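Local coordinates for protein alginate lyase, family PL7 (Zobellia galactanivorans, PDB 4BE3) that probably cleaves alginate by lyase chemistry, acting exolytically on the polysaccharide as a member of family PL7, at residues Ser61-Thr66 with Tyr261-Gly266. Residues are numbered along the deposited sequence; the frame is centred on the assembly and turned at random.
With SRT (S,R meso-tartaric acid), chain C.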
loop_
_atom_site.group_PDB
_atom_site.type_symbol
_atom_site.label_atom_id
_atom_site.label_comp_id
_atom_site.label_asym_id
_atom_site.label_seq_id
_atom_site.Cartn_x
_atom_site.Cartn_y
_atom_site.Cartn_z
ATOM N N SER A 61 21.912 9.613 -7.759
ATOM C CA SER A 61 23.060 9.284 -6.875
ATOM C C SER A 61 24.446 9.295 -7.502
ATOM O O SER A 61 24.622 8.924 -8.670
ATOM C CB SER A 61 22.874 7.890 -6.154
ATOM O OG SER A 61 23.918 7.792 -5.153
ATOM N N SER A 62 25.456 9.637 -6.694
ATOM C CA SER A 62 26.875 9.404 -7.141
ATOM C C SER A 62 27.373 7.981 -6.851
ATOM O O SER A 62 28.483 7.644 -7.210
ATOM C CB SER A 62 27.780 10.287 -6.271
ATOM O OG SER A 62 27.593 11.598 -6.669
ATOM N N ASN A 63 26.596 7.189 -6.106
ATOM C CA ASN A 63 27.089 5.888 -5.657
ATOM C C ASN A 63 26.445 4.788 -6.525
ATOM O O ASN A 63 25.236 4.973 -6.982
ATOM C CB ASN A 63 26.657 5.675 -4.198
ATOM C CG ASN A 63 27.598 6.423 -3.242
ATOM O OD1 ASN A 63 28.778 6.446 -3.496
ATOM N ND2 ASN A 63 27.079 6.964 -2.118
ATOM N N THR A 64 27.183 3.700 -6.741
ATOM C CA THR A 64 26.746 2.618 -7.585
ATOM C C THR A 64 26.032 1.596 -6.735
ATOM O O THR A 64 26.292 1.470 -5.466
ATOM C CB THR A 64 28.025 1.990 -8.151
ATOM O OG1 THR A 64 28.659 3.053 -8.956
ATOM C CG2 THR A 64 27.678 0.781 -9.059
ATOM N N ARG A 65 25.021 0.926 -7.335
ATOM C CA ARG A 65 24.305 -0.082 -6.465
ATOM C C ARG A 65 23.965 -1.309 -7.340
ATOM O O ARG A 65 23.857 -1.156 -8.563
ATOM C CB ARG A 65 22.995 0.537 -5.912
ATOM C CG ARG A 65 21.895 0.727 -6.988
ATOM C CD ARG A 65 20.757 1.604 -6.459
ATOM N NE ARG A 65 21.196 3.039 -6.467
ATOM C CZ ARG A 65 20.740 3.916 -5.600
ATOM N NH1 ARG A 65 20.031 3.467 -4.513
ATOM N NH2 ARG A 65 20.975 5.217 -5.740
ATOM N N THR A 66 23.785 -2.447 -6.683
ATOM C CA THR A 66 22.979 -3.552 -7.296
ATOM C C THR A 66 21.906 -3.727 -6.264
ATOM O O THR A 66 22.223 -4.213 -5.100
ATOM C CB THR A 66 23.818 -4.787 -7.411
ATOM O OG1 THR A 66 24.862 -4.536 -8.375
ATOM C CG2 THR A 66 22.912 -5.940 -7.931
ATOM N N TYR A 261 24.050 -1.176 -1.869
ATOM C CA TYR A 261 24.132 0.192 -2.421
ATOM C C TYR A 261 25.476 0.658 -1.866
ATOM O O TYR A 261 25.591 0.963 -0.646
ATOM C CB TYR A 261 22.957 0.964 -1.789
ATOM C CG TYR A 261 22.933 2.464 -2.124
ATOM C CD1 TYR A 261 23.630 2.992 -3.231
ATOM C CD2 TYR A 261 22.113 3.310 -1.317
ATOM C CE1 TYR A 261 23.473 4.377 -3.537
ATOM C CE2 TYR A 261 21.990 4.657 -1.634
ATOM C CZ TYR A 261 22.646 5.149 -2.702
ATOM O OH TYR A 261 22.484 6.501 -2.974
ATOM N N ASN A 262 26.451 0.681 -2.726
ATOM C CA ASN A 262 27.888 0.896 -2.296
ATOM C C ASN A 262 28.058 2.321 -1.914
ATOM O O ASN A 262 27.781 3.158 -2.734
ATOM C CB ASN A 262 28.755 0.585 -3.462
ATOM C CG ASN A 262 30.230 0.352 -3.020
ATOM O OD1 ASN A 262 30.555 0.660 -1.860
ATOM N ND2 ASN A 262 31.030 -0.200 -3.889
ATOM N N GLN A 263 28.541 2.645 -0.681
ATOM C CA GLN A 263 28.713 4.070 -0.441
ATOM C C GLN A 263 30.194 4.430 -0.610
ATOM O O GLN A 263 30.532 5.592 -0.393
ATOM C CB GLN A 263 28.467 4.333 1.047
ATOM C CG GLN A 263 27.061 3.802 1.449
ATOM C CD GLN A 263 25.964 4.596 0.751
ATOM O OE1 GLN A 263 25.233 4.009 -0.175
ATOM N NE2 GLN A 263 25.760 5.807 1.100
ATOM N N THR A 264 31.005 3.513 -1.109
ATOM C CA THR A 264 32.389 3.974 -1.400
ATOM C C THR A 264 32.511 4.235 -2.928
ATOM O O THR A 264 32.242 3.385 -3.762
ATOM C CB THR A 264 33.379 2.799 -1.043
ATOM O OG1 THR A 264 33.288 2.500 0.341
ATOM C CG2 THR A 264 34.871 3.360 -1.231
ATOM N N ASN A 265 32.795 5.471 -3.244
ATOM C CA ASN A 265 32.970 5.919 -4.648
ATOM C C ASN A 265 34.367 6.447 -4.851
ATOM O O ASN A 265 35.214 6.430 -3.934
ATOM C CB ASN A 265 31.940 7.009 -4.937
ATOM C CG ASN A 265 32.005 8.103 -3.889
ATOM O OD1 ASN A 265 33.018 8.810 -3.847
ATOM N ND2 ASN A 265 30.910 8.280 -3.048
ATOM N N GLY A 266 34.606 6.964 -6.061
ATOM C CA GLY A 266 35.950 7.500 -6.333
ATOM C C GLY A 266 35.953 9.001 -6.397
ATOM O O GLY A 266 36.982 9.580 -6.823
HETATM O O1 SRT C . 17.412 6.612 -6.026
HETATM O O11 SRT C . 16.892 4.772 -4.737
HETATM C C1 SRT C . 16.952 5.463 -5.773
HETATM C C2 SRT C . 16.442 4.550 -6.835
HETATM O O2 SRT C . 15.195 3.857 -6.607
HETATM C C3 SRT C . 17.164 4.545 -8.158
HETATM O O3 SRT C . 18.052 3.628 -7.676
HETATM C C4 SRT C . 16.435 4.171 -9.369
HETATM O O4 SRT C . 16.594 3.081 -9.907
HETATM O O41 SRT C . 15.529 4.892 -9.783
HETATM O O HOH W 1 29.059 7.958 -0.357
HETATM O O HOH W 2 29.597 3.763 -5.151
#
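R65 and Y261 face each other as a non-hydrogen-bonded pair of antiparallel strands, their side chains running alongside one another over the same face of the sheet. From R65 CB, 3.7 Å from Y261 CD1, the chain climbs to CD and NE, near O3 of the bound meso-tartaric acid, and its bend at chi3 (77°) brings the guanidinium flat onto the tyrosine. CZ stands 3.8 Å from the centroid of the Y261 ring, a cation-pi stack with planes 18° apart; NH1 passes over the ring, while NH2 lies out toward its hydroxyl end, about as near Y261 OH as CE1. Arginine suits this ligand pocket, on the curved sheet of the PL7 jelly-roll fold: its flat charged group fits between ring and tartrate O3 while NH1 salt-bridges E67. Tyrosine joins a flat face to a polar tip: Y261 OH hydrogen-bonds S61 OG at 2.9 Å, and that OG accepts from N63 N, closing an ST turn. A leucine in place of this tyrosine would probably leave the guanidinium without its stacking partner and S61 OG without the phenol hydroxyl. N63 exploits both ends of its amide: OD1 accepts almost straight from N265 ND2 (2.8 Å), and ND2 reaches Q263 O through a water.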